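Local coordinates for protein prolyl endopeptidase (Myxococcus xanthus, PDB 2BKL) that probably hydrolyses oligopeptides on the carboxyl side of proline, and less readily of alanine, as a serine peptidase of the prolyl oligopeptidase (S9A) family, at residues Arg47-Leu50 / Ala51-Gly55; Glu290-Pro293 / Arg294-Phe298; Gly486-Gly490 / Lys491-Asp495; Tyr668-Leu671 / Phe672-Asp676. All blocks are in the same frame, centred on the assembly; numbering follows the deposited sequence.

Contact 1. Residues Arg47-Leu50 / Ala51-Gly55; sequences REAL and AKFPG
Ala-51 N sends its main hydrogen bond back to Arg-47 O (3.0 Å), an i to i+4 bond, and a weak, more bent one to Glu-48 O. The methyl of Ala-51 rests against the same Arg-47 carbonyl oxygen. At Lys-52 the bonding shifts by one residue: its N bonds to Ala-49 O (3.3 Å), while its CG lies against Glu-48 O. The pattern thus passes from i to i+4 to i to i+3 as the chain leaves helix 33-51 for the short connection to helix 56-67, whose N-cap is Gly-55. Phe-53 N continues it with a bond to Leu-50 O at 3.1 Å. With CG beside its own N (chi1 -69°), the Phe-53 ring folds back against the last turn. Ala-49 O stands 3.4 Å above the ring plane, over its centre, and Leu-50 CA makes a CH-pi contact on that face, 4.0 Å from the centroid. Leu-50 CD2 meets ring atom CE2 of Phe-53 (3.8 Å). The ring also touches Ser-669 and Gln-673 of helix 657-674. A serine in place of Phe-53 would probably leave Leu-50 CD2 without its aromatic neighbour and open a gap against Ser-669 and Gln-673.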
loop_
_atom_site.group_PDB
_atom_site.type_symbol
_atom_site.label_atom_id
_atom_site.label_comp_id
_atom_site.label_asym_id
_atom_site.label_seq_id
_atom_site.Cartn_x
_atom_site.Cartn_y
_atom_site.Cartn_z
ATOM N N ARG A 47 8.798 -25.400 1.474
ATOM C CA ARG A 47 10.207 -25.121 1.203
ATOM C C ARG A 47 10.864 -26.322 0.517
ATOM O O ARG A 47 11.685 -26.140 -0.386
ATOM C CB ARG A 47 10.994 -24.806 2.480
ATOM C CG ARG A 47 10.460 -23.676 3.357
ATOM C CD ARG A 47 10.210 -22.414 2.626
ATOM N NE ARG A 47 9.776 -21.326 3.538
ATOM C CZ ARG A 47 10.458 -20.213 3.777
ATOM N NH1 ARG A 47 11.603 -19.979 3.165
ATOM N NH2 ARG A 47 9.960 -19.292 4.584
ATOM N N GLU A 48 10.510 -27.530 0.944
ATOM C CA GLU A 48 11.026 -28.770 0.335
ATOM C C GLU A 48 10.626 -28.844 -1.128
ATOM O O GLU A 48 11.447 -29.160 -1.999
ATOM C CB GLU A 48 10.508 -30.018 1.087
ATOM C CG GLU A 48 10.926 -31.360 0.465
ATOM C CD GLU A 48 9.763 -32.227 -0.045
ATOM O OE1 GLU A 48 9.174 -32.988 0.765
ATOM O OE2 GLU A 48 9.448 -32.181 -1.270
ATOM N N ALA A 49 9.365 -28.532 -1.416
ATOM C CA ALA A 49 8.865 -28.587 -2.772
ATOM C C ALA A 49 9.526 -27.518 -3.650
ATOM O O ALA A 49 9.938 -27.809 -4.761
ATOM C CB ALA A 49 7.344 -28.446 -2.783
ATOM N N LEU A 50 9.638 -26.303 -3.116
ATOM C CA LEU A 50 10.228 -25.182 -3.838
ATOM C C LEU A 50 11.697 -25.462 -4.206
ATOM O O LEU A 50 12.162 -25.085 -5.264
ATOM C CB LEU A 50 10.138 -23.889 -2.997
ATOM C CG LEU A 50 8.719 -23.272 -2.808
ATOM C CD1 LEU A 50 8.588 -22.426 -1.554
ATOM C CD2 LEU A 50 8.355 -22.448 -4.028
ATOM N N ALA A 51 12.402 -26.175 -3.343
ATOM C CA ALA A 51 13.842 -26.399 -3.508
ATOM C C ALA A 51 14.180 -27.292 -4.706
ATOM O O ALA A 51 15.312 -27.256 -5.202
ATOM C CB ALA A 51 14.432 -26.985 -2.197
ATOM N N LYS A 52 13.189 -28.048 -5.169
ATOM C CA LYS A 52 13.320 -28.961 -6.315
ATOM C C LYS A 52 12.959 -28.282 -7.636
ATOM O O LYS A 52 13.146 -28.878 -8.696
ATOM C CB LYS A 52 12.379 -30.169 -6.155
ATOM C CG LYS A 52 12.414 -30.870 -4.803
ATOM C CD LYS A 52 12.115 -32.364 -4.942
ATOM C CE LYS A 52 13.380 -33.176 -5.313
ATOM N NZ LYS A 52 13.312 -33.863 -6.646
ATOM N N PHE A 53 12.395 -27.076 -7.578
ATOM C CA PHE A 53 11.889 -26.373 -8.776
ATOM C C PHE A 53 13.063 -25.844 -9.568
ATOM O O PHE A 53 14.160 -25.758 -9.027
ATOM C CB PHE A 53 10.920 -25.221 -8.418
ATOM C CG PHE A 53 9.597 -25.668 -7.851
ATOM C CD1 PHE A 53 9.115 -26.964 -8.038
ATOM C CD2 PHE A 53 8.823 -24.768 -7.126
ATOM C CE1 PHE A 53 7.880 -27.346 -7.484
ATOM C CE2 PHE A 53 7.606 -25.143 -6.584
ATOM C CZ PHE A 53 7.134 -26.429 -6.766
ATOM N N PRO A 54 12.857 -25.547 -10.858
ATOM C CA PRO A 54 13.986 -25.263 -11.752
ATOM C C PRO A 54 14.483 -23.819 -11.721
ATOM O O PRO A 54 13.727 -22.884 -11.423
ATOM C CB PRO A 54 13.428 -25.617 -13.140
ATOM C CG PRO A 54 11.965 -25.353 -13.044
ATOM C CD PRO A 54 11.576 -25.518 -11.589
ATOM N N GLY A 55 15.772 -23.666 -12.028
ATOM C CA GLY A 55 16.369 -22.370 -12.305
ATOM C C GLY A 55 16.863 -21.603 -11.093
ATOM O O GLY A 55 17.192 -20.424 -11.222
#

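Contact 2. Residues Glu290-Pro293 / Arg294-Phe298; sequences EGAP and RQRVF
Glu-290 O takes both bonds from the side chain of Arg-296, where the loop after strand 283-288 runs into strand 296-300 of a four-stranded antiparallel sheet in the beta-propeller domain. Arg-296 grips this single oxygen side-on, with NE at 3.0 Å and NH2 at 2.9 Å from Glu-290 O, which lies close to the guanidinium plane. NE approaches almost straight down the carbonyl bond, whereas NH2 comes in above the carbonyl plane. The carboxylate of Glu-290 is engaged elsewhere: OE1 is hydrogen-bonded to Tyr-275 OH and OE2 forms a salt bridge with Arg-307. Gly-291 follows with phi 58°; a side chain on it would run into Arg-296 NH2, and its own O lies over one face of the guanidinium. Phe-298 CZ covers the opposite face, so that the flat group lies between a carbonyl oxygen, offset toward its rim, and the CZ end of the Phe-298 ring. Ala-292 turns its methyl toward the aliphatic part of the same arginine, CB to Arg-296 CG measuring 3.6 Å. That part runs extended from CG to NE after a first torsion of 58°, which sets CG between the backbone N and the carbonyl carbon and carries the chain back over the loop. Ala-292 also opens a type I beta turn. Pro-293 fills the second position of that turn, its phi of -51° suited to the place, and the turn is closed by Gln-295 N bonding to Ala-292 O at 2.8 Å.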
loop_
_atom_site.group_PDB
_atom_site.type_symbol
_atom_site.label_atom_id
_atom_site.label_comp_id
_atom_site.label_asym_id
_atom_site.label_seq_id
_atom_site.Cartn_x
_atom_site.Cartn_y
_atom_site.Cartn_z
ATOM N N GLU A 290 -16.421 16.309 -3.622
ATOM C CA GLU A 290 -17.777 16.829 -3.499
ATOM C C GLU A 290 -18.215 17.492 -4.796
ATOM O O GLU A 290 -17.580 18.450 -5.246
ATOM C CB GLU A 290 -17.877 17.801 -2.334
ATOM C CG GLU A 290 -19.325 18.121 -1.944
ATOM C CD GLU A 290 -19.472 19.483 -1.308
ATOM O OE1 GLU A 290 -19.023 19.666 -0.144
ATOM O OE2 GLU A 290 -20.079 20.369 -1.958
ATOM N N GLY A 291 -19.274 16.949 -5.401
ATOM C CA GLY A 291 -19.764 17.412 -6.687
ATOM C C GLY A 291 -18.739 17.355 -7.808
ATOM O O GLY A 291 -18.845 18.100 -8.768
ATOM N N ALA A 292 -17.785 16.425 -7.713
ATOM C CA ALA A 292 -16.677 16.345 -8.649
ATOM C C ALA A 292 -15.984 14.992 -8.484
ATOM O O ALA A 292 -15.023 14.864 -7.762
ATOM C CB ALA A 292 -15.686 17.493 -8.385
ATOM N N PRO A 293 -16.502 13.955 -9.118
ATOM C CA PRO A 293 -15.925 12.611 -9.022
ATOM C C PRO A 293 -14.422 12.516 -9.303
ATOM O O PRO A 293 -13.768 11.735 -8.640
ATOM C CB PRO A 293 -16.722 11.816 -10.050
ATOM C CG PRO A 293 -18.059 12.500 -10.068
ATOM C CD PRO A 293 -17.740 13.974 -9.914
ATOM N N ARG A 294 -13.888 13.325 -10.229
ATOM C CA ARG A 294 -12.444 13.390 -10.475
ATOM C C ARG A 294 -11.684 14.486 -9.697
ATOM O O ARG A 294 -10.498 14.717 -9.946
ATOM C CB ARG A 294 -12.183 13.533 -11.967
ATOM C CG ARG A 294 -12.547 12.283 -12.786
ATOM C CD ARG A 294 -12.284 12.459 -14.276
ATOM N NE ARG A 294 -12.997 13.627 -14.798
ATOM C CZ ARG A 294 -14.206 13.616 -15.306
ATOM N NH1 ARG A 294 -14.900 12.480 -15.426
ATOM N NH2 ARG A 294 -14.742 14.753 -15.711
ATOM N N GLN A 295 -12.377 15.104 -8.737
ATOM C CA GLN A 295 -11.854 16.049 -7.744
ATOM C C GLN A 295 -11.589 17.441 -8.275
ATOM O O GLN A 295 -11.394 17.677 -9.472
ATOM C CB GLN A 295 -10.625 15.495 -6.991
ATOM C CG GLN A 295 -10.973 14.245 -6.196
ATOM C CD GLN A 295 -10.152 14.025 -4.942
ATOM O OE1 GLN A 295 -10.687 14.110 -3.830
ATOM N NE2 GLN A 295 -8.869 13.720 -5.095
ATOM N N ARG A 296 -11.614 18.365 -7.332
ATOM C CA ARG A 296 -11.429 19.785 -7.589
ATOM C C ARG A 296 -10.866 20.435 -6.338
ATOM O O ARG A 296 -10.774 19.785 -5.286
ATOM C CB ARG A 296 -12.766 20.425 -7.999
ATOM C CG ARG A 296 -13.894 20.290 -6.996
ATOM C CD ARG A 296 -15.148 20.984 -7.502
ATOM N NE ARG A 296 -16.349 20.679 -6.760
ATOM C CZ ARG A 296 -17.486 21.355 -6.905
ATOM N NH1 ARG A 296 -17.576 22.360 -7.776
ATOM N NH2 ARG A 296 -18.540 21.020 -6.196
ATOM N N VAL A 297 -10.454 21.686 -6.458
ATOM C CA VAL A 297 -9.872 22.443 -5.349
ATOM C C VAL A 297 -10.628 23.727 -5.050
ATOM O O VAL A 297 -10.880 24.516 -5.942
ATOM C CB VAL A 297 -8.376 22.787 -5.560
ATOM C CG1 VAL A 297 -7.785 23.389 -4.290
ATOM C CG2 VAL A 297 -7.585 21.535 -5.980
ATOM N N PHE A 298 -10.927 23.931 -3.774
ATOM C CA PHE A 298 -11.532 25.151 -3.233
ATOM C C PHE A 298 -10.515 25.914 -2.371
ATOM O O PHE A 298 -9.621 25.329 -1.744
ATOM C CB PHE A 298 -12.730 24.810 -2.331
ATOM C CG PHE A 298 -13.933 24.303 -3.054
ATOM C CD1 PHE A 298 -14.867 25.191 -3.564
ATOM C CD2 PHE A 298 -14.159 22.943 -3.210
ATOM C CE1 PHE A 298 -15.979 24.747 -4.205
ATOM C CE2 PHE A 298 -15.263 22.497 -3.889
ATOM C CZ PHE A 298 -16.195 23.405 -4.381
#

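Contact 3. Residues Gly486-Gly490 / Lys491-Asp495; sequences GGEYG and KAWHD
Tyr-489 and Trp-493 meet edge to face where the loop after strand 477-481 enters the short helix 491-495 of the alpha/beta-hydrolase domain; Gly-490 is the N-cap. The ring planes stand at 78°, and Tyr-489 CD2 points down on the centre of the indole face, 3.6 Å from Trp-493 CE3. Trp-493 has CG opposite its backbone N (chi1 -157°), which turns the indole back so that its face meets the edge of Tyr-489. At the indole edge, Glu-488 OE1 and Gly-486 O both lie 3.4 Å from Trp-493 CD1, the carboxylate plane turned 80° from the ring. Trp-493 NE1 itself is hydrogen-bonded to Asn-482 O, and Glu-488 OE2 to Asn-482 and Met-460 N. A leucine in place of Trp-493 would probably leave the Tyr-489 edge without the flat face it rests on and Asn-482 O without its indole donor. Backbone bonds start the helix: Gly-490 O accepts from His-494 N (3.3 Å) and weakly from Trp-493 N. Just before the helix, a type I beta turn from Gly-487 to Gly-490 closes through Gly-490 N to Gly-487 O. A water links the two segments, donating to Tyr-489 O and accepting from Ala-492 N. Among charged groups, Lys-491 and Asp-495 form a salt bridge along one helix turn. Asp-495 also pairs through OD1 with Arg-498, and Lys-491 NZ also bonds Gly-272 O. In the lysine-aspartate bridge, NZ of Lys-491 comes in on the syn lone pair of Asp-495 OD2, at 2.9 Å.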
loop_
_atom_site.group_PDB
_atom_site.type_symbol
_atom_site.label_atom_id
_atom_site.label_comp_id
_atom_site.label_asym_id
_atom_site.label_seq_id
_atom_site.Cartn_x
_atom_site.Cartn_y
_atom_site.Cartn_z
ATOM N N GLY A 486 -10.032 0.507 -7.804
ATOM C CA GLY A 486 -8.964 1.468 -7.760
ATOM C C GLY A 486 -9.461 2.876 -7.964
ATOM O O GLY A 486 -10.651 3.136 -8.098
ATOM N N GLY A 487 -8.529 3.815 -7.985
ATOM C CA GLY A 487 -8.859 5.220 -8.151
ATOM C C GLY A 487 -8.553 5.799 -9.514
ATOM O O GLY A 487 -8.594 7.003 -9.665
ATOM N N GLU A 488 -8.289 4.968 -10.515
ATOM C CA GLU A 488 -7.645 5.471 -11.721
ATOM C C GLU A 488 -8.522 6.480 -12.428
ATOM O O GLU A 488 -7.991 7.470 -12.983
ATOM C CB GLU A 488 -7.221 4.332 -12.637
ATOM C CG GLU A 488 -6.061 3.484 -12.089
ATOM C CD GLU A 488 -6.442 2.272 -11.231
ATOM O OE1 GLU A 488 -7.585 2.237 -10.697
ATOM O OE2 GLU A 488 -5.592 1.317 -11.117
ATOM N N TYR A 489 -9.824 6.235 -12.460
ATOM C CA TYR A 489 -10.782 7.153 -13.079
ATOM C C TYR A 489 -11.664 7.866 -12.055
ATOM O O TYR A 489 -12.769 8.313 -12.372
ATOM C CB TYR A 489 -11.605 6.444 -14.133
ATOM C CG TYR A 489 -10.822 6.003 -15.327
ATOM C CD1 TYR A 489 -10.263 6.908 -16.184
ATOM C CD2 TYR A 489 -10.700 4.677 -15.637
ATOM C CE1 TYR A 489 -9.551 6.499 -17.314
ATOM C CE2 TYR A 489 -9.996 4.249 -16.756
ATOM C CZ TYR A 489 -9.442 5.162 -17.615
ATOM O OH TYR A 489 -8.771 4.758 -18.747
ATOM N N GLY A 490 -11.143 8.010 -10.844
ATOM C CA GLY A 490 -11.765 8.810 -9.808
ATOM C C GLY A 490 -12.812 8.049 -9.027
ATOM O O GLY A 490 -12.796 6.811 -8.974
ATOM N N LYS A 491 -13.718 8.793 -8.395
ATOM C CA LYS A 491 -14.641 8.224 -7.431
ATOM C C LYS A 491 -15.540 7.153 -8.026
ATOM O O LYS A 491 -15.842 6.161 -7.377
ATOM C CB LYS A 491 -15.473 9.323 -6.760
ATOM C CG LYS A 491 -16.539 8.835 -5.818
ATOM C CD LYS A 491 -17.384 10.009 -5.330
ATOM C CE LYS A 491 -18.679 9.588 -4.667
ATOM N NZ LYS A 491 -18.448 8.768 -3.484
ATOM N N ALA A 492 -15.984 7.380 -9.255
ATOM C CA ALA A 492 -16.851 6.442 -9.917
ATOM C C ALA A 492 -16.169 5.084 -10.126
ATOM O O ALA A 492 -16.823 4.061 -10.124
ATOM C CB ALA A 492 -17.262 7.015 -11.250
ATOM N N TRP A 493 -14.862 5.092 -10.333
ATOM C CA TRP A 493 -14.069 3.866 -10.558
ATOM C C TRP A 493 -13.968 3.082 -9.247
ATOM O O TRP A 493 -14.169 1.869 -9.213
ATOM C CB TRP A 493 -12.697 4.232 -11.068
ATOM C CG TRP A 493 -11.985 3.152 -11.828
ATOM C CD1 TRP A 493 -10.840 2.530 -11.479
ATOM C CD2 TRP A 493 -12.339 2.658 -13.114
ATOM N NE1 TRP A 493 -10.466 1.627 -12.439
ATOM C CE2 TRP A 493 -11.389 1.694 -13.461
ATOM C CE3 TRP A 493 -13.395 2.919 -14.005
ATOM C CZ2 TRP A 493 -11.419 1.027 -14.660
ATOM C CZ3 TRP A 493 -13.431 2.243 -15.195
ATOM C CH2 TRP A 493 -12.449 1.302 -15.504
ATOM N N HIS A 494 -13.699 3.793 -8.163
ATOM C CA HIS A 494 -13.583 3.210 -6.852
ATOM C C HIS A 494 -14.950 2.628 -6.437
ATOM O O HIS A 494 -15.055 1.468 -6.032
ATOM C CB HIS A 494 -13.092 4.280 -5.840
ATOM C CG HIS A 494 -13.017 3.809 -4.432
ATOM N ND1 HIS A 494 -13.271 4.646 -3.370
ATOM C CD2 HIS A 494 -12.748 2.592 -3.901
ATOM C CE1 HIS A 494 -13.157 3.963 -2.242
ATOM N NE2 HIS A 494 -12.836 2.711 -2.534
ATOM N N ASP A 495 -15.976 3.456 -6.532
ATOM C CA ASP A 495 -17.314 3.052 -6.077
ATOM C C ASP A 495 -17.880 1.874 -6.846
ATOM O O ASP A 495 -18.611 1.054 -6.273
ATOM C CB ASP A 495 -18.299 4.220 -6.118
ATOM C CG ASP A 495 -18.096 5.211 -4.992
ATOM O OD1 ASP A 495 -17.313 4.944 -4.039
ATOM O OD2 ASP A 495 -18.692 6.319 -5.037
HETATM O O HOH W 1 -14.979 9.463 -11.186
#

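Contact 4. Residues Tyr668-Leu671 / Phe672-Asp676; sequences YSFL and FQVLD
The last turns of helix 657-674 end here in a Schellman motif, near the C-terminal end of the chain. Four successive i to i+4 bonds carry the helix, from Phe-672 N to Tyr-668 O (2.9 Å) through to Leu-675 N to Leu-671 O (2.9 Å). Asp-676 then leaves helical geometry with phi 62°, its N bonding back to Gln-673 O at 3.2 Å. On one flank Phe-670 and Val-674 pack one turn apart. Phe-670 places CG opposite its backbone N (chi1 166°), which lays the ring along the helix toward Val-674. CG2 of Val-674 sits over the ring face, 4.2 Å from the Phe-670 centroid and 13° off the normal, a CH-pi contact, while CG1 touches Phe-670 CE1 at 3.8 Å. The same two methyls border Phe-670 O, which is bonded to Val-674 N. On another flank the Phe-672 ring folds back over its own turn, and Tyr-668 O stands 3.3 Å above the ring plane, offset toward the rim near CG. Leu-675 CB and CG rest on Leu-671 O. Phe-670 and Val-674 press on strands 552-556 and 607-613, Leu-671 and Leu-675 on 552-556, while Tyr-668 and Phe-672 meet helix 56-67 and thereby join the sheet side to that helix.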
loop_
_atom_site.group_PDB
_atom_site.type_symbol
_atom_site.label_atom_id
_atom_site.label_comp_id
_atom_site.label_asym_id
_atom_site.label_seq_id
_atom_site.Cartn_x
_atom_site.Cartn_y
_atom_site.Cartn_z
ATOM N N TYR A 668 9.333 -17.331 -8.528
ATOM C CA TYR A 668 9.558 -17.518 -9.957
ATOM C C TYR A 668 9.925 -18.964 -10.274
ATOM O O TYR A 668 9.532 -19.470 -11.333
ATOM C CB TYR A 668 10.520 -16.451 -10.562
ATOM C CG TYR A 668 9.802 -15.106 -10.684
ATOM C CD1 TYR A 668 8.915 -14.883 -11.720
ATOM C CD2 TYR A 668 10.005 -14.076 -9.765
ATOM C CE1 TYR A 668 8.215 -13.675 -11.836
ATOM C CE2 TYR A 668 9.322 -12.841 -9.885
ATOM C CZ TYR A 668 8.423 -12.662 -10.935
ATOM O OH TYR A 668 7.695 -11.485 -11.088
ATOM N N SER A 669 10.593 -19.674 -9.362
ATOM C CA SER A 669 10.829 -21.095 -9.580
ATOM C C SER A 669 9.521 -21.927 -9.520
ATOM O O SER A 669 9.359 -22.840 -10.315
ATOM C CB SER A 669 11.961 -21.629 -8.697
ATOM O OG SER A 669 11.594 -21.756 -7.337
ATOM N N PHE A 670 8.571 -21.567 -8.652
ATOM C CA PHE A 670 7.221 -22.133 -8.648
ATOM C C PHE A 670 6.571 -21.940 -10.018
ATOM O O PHE A 670 6.042 -22.868 -10.614
ATOM C CB PHE A 670 6.387 -21.469 -7.533
ATOM C CG PHE A 670 4.900 -21.708 -7.631
ATOM C CD1 PHE A 670 4.325 -22.922 -7.230
ATOM C CD2 PHE A 670 4.065 -20.710 -8.084
ATOM C CE1 PHE A 670 2.939 -23.125 -7.297
ATOM C CE2 PHE A 670 2.724 -20.895 -8.160
ATOM C CZ PHE A 670 2.147 -22.113 -7.767
ATOM N N LEU A 671 6.627 -20.718 -10.526
ATOM C CA LEU A 671 6.020 -20.420 -11.813
ATOM C C LEU A 671 6.666 -21.217 -12.940
ATOM O O LEU A 671 5.954 -21.759 -13.814
ATOM C CB LEU A 671 6.044 -18.912 -12.109
ATOM C CG LEU A 671 5.154 -18.059 -11.193
ATOM C CD1 LEU A 671 5.235 -16.602 -11.599
ATOM C CD2 LEU A 671 3.700 -18.533 -11.221
ATOM N N PHE A 672 8.000 -21.267 -12.947
ATOM C CA PHE A 672 8.712 -21.976 -14.007
ATOM C C PHE A 672 8.295 -23.429 -13.987
ATOM O O PHE A 672 8.160 -24.037 -15.036
ATOM C CB PHE A 672 10.231 -21.900 -13.800
ATOM C CG PHE A 672 10.853 -20.588 -14.145
ATOM C CD1 PHE A 672 10.210 -19.657 -14.948
ATOM C CD2 PHE A 672 12.129 -20.305 -13.704
ATOM C CE1 PHE A 672 10.838 -18.448 -15.272
ATOM C CE2 PHE A 672 12.740 -19.098 -14.012
ATOM C CZ PHE A 672 12.086 -18.182 -14.808
ATOM N N GLN A 673 8.122 -24.009 -12.798
ATOM C CA GLN A 673 7.700 -25.409 -12.678
ATOM C C GLN A 673 6.297 -25.607 -13.208
ATOM O O GLN A 673 6.051 -26.430 -14.095
ATOM C CB GLN A 673 7.773 -25.879 -11.223
ATOM C CG GLN A 673 7.208 -27.275 -10.981
ATOM C CD GLN A 673 8.019 -28.376 -11.603
ATOM O OE1 GLN A 673 7.447 -29.371 -12.083
ATOM N NE2 GLN A 673 9.337 -28.238 -11.596
ATOM N N VAL A 674 5.347 -24.837 -12.682
ATOM C CA VAL A 674 3.942 -25.157 -12.902
ATOM C C VAL A 674 3.432 -24.679 -14.250
ATOM O O VAL A 674 2.472 -25.246 -14.756
ATOM C CB VAL A 674 3.040 -24.653 -11.724
ATOM C CG1 VAL A 674 3.486 -25.274 -10.431
ATOM C CG2 VAL A 674 3.024 -23.167 -11.627
ATOM N N LEU A 675 4.077 -23.683 -14.856
ATOM C CA LEU A 675 3.763 -23.269 -16.226
ATOM C C LEU A 675 4.701 -23.916 -17.265
ATOM O O LEU A 675 4.602 -23.600 -18.470
ATOM C CB LEU A 675 3.817 -21.765 -16.345
ATOM C CG LEU A 675 2.948 -20.986 -15.360
ATOM C CD1 LEU A 675 3.123 -19.496 -15.635
ATOM C CD2 LEU A 675 1.465 -21.379 -15.366
ATOM N N ASP A 676 5.612 -24.782 -16.809
ATOM C CA ASP A 676 6.465 -25.608 -17.697
ATOM C C ASP A 676 7.348 -24.748 -18.579
ATOM O O ASP A 676 7.419 -24.940 -19.800
ATOM C CB ASP A 676 5.618 -26.553 -18.575
ATOM C CG ASP A 676 4.595 -27.348 -17.778
ATOM O OD1 ASP A 676 4.909 -28.488 -17.342
ATOM O OD2 ASP A 676 3.435 -26.920 -17.543
#

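Overall arrangement
From the N terminus, contact 1 ends helix 33-51 and turns the chain toward helix 56-67; contact 2 closes the loop between two strands of a propeller sheet; contact 3 starts helix 491-495 after strand 477-481; contact 4 finishes the last helix. All four are local and in series, so none nests or crosses. In space they form two pairs. Contacts 1 and 4 touch, Phe-53 CD2 lying 3.4 Å from Phe-670 CA, which joins the N-terminal helices to the end of the chain. Contacts 2 and 3 meet between propeller and hydrolase domain, where Pro-293 O probably accepts from Lys-491 N. The centres of contacts 1 and 2 are 51 Å apart.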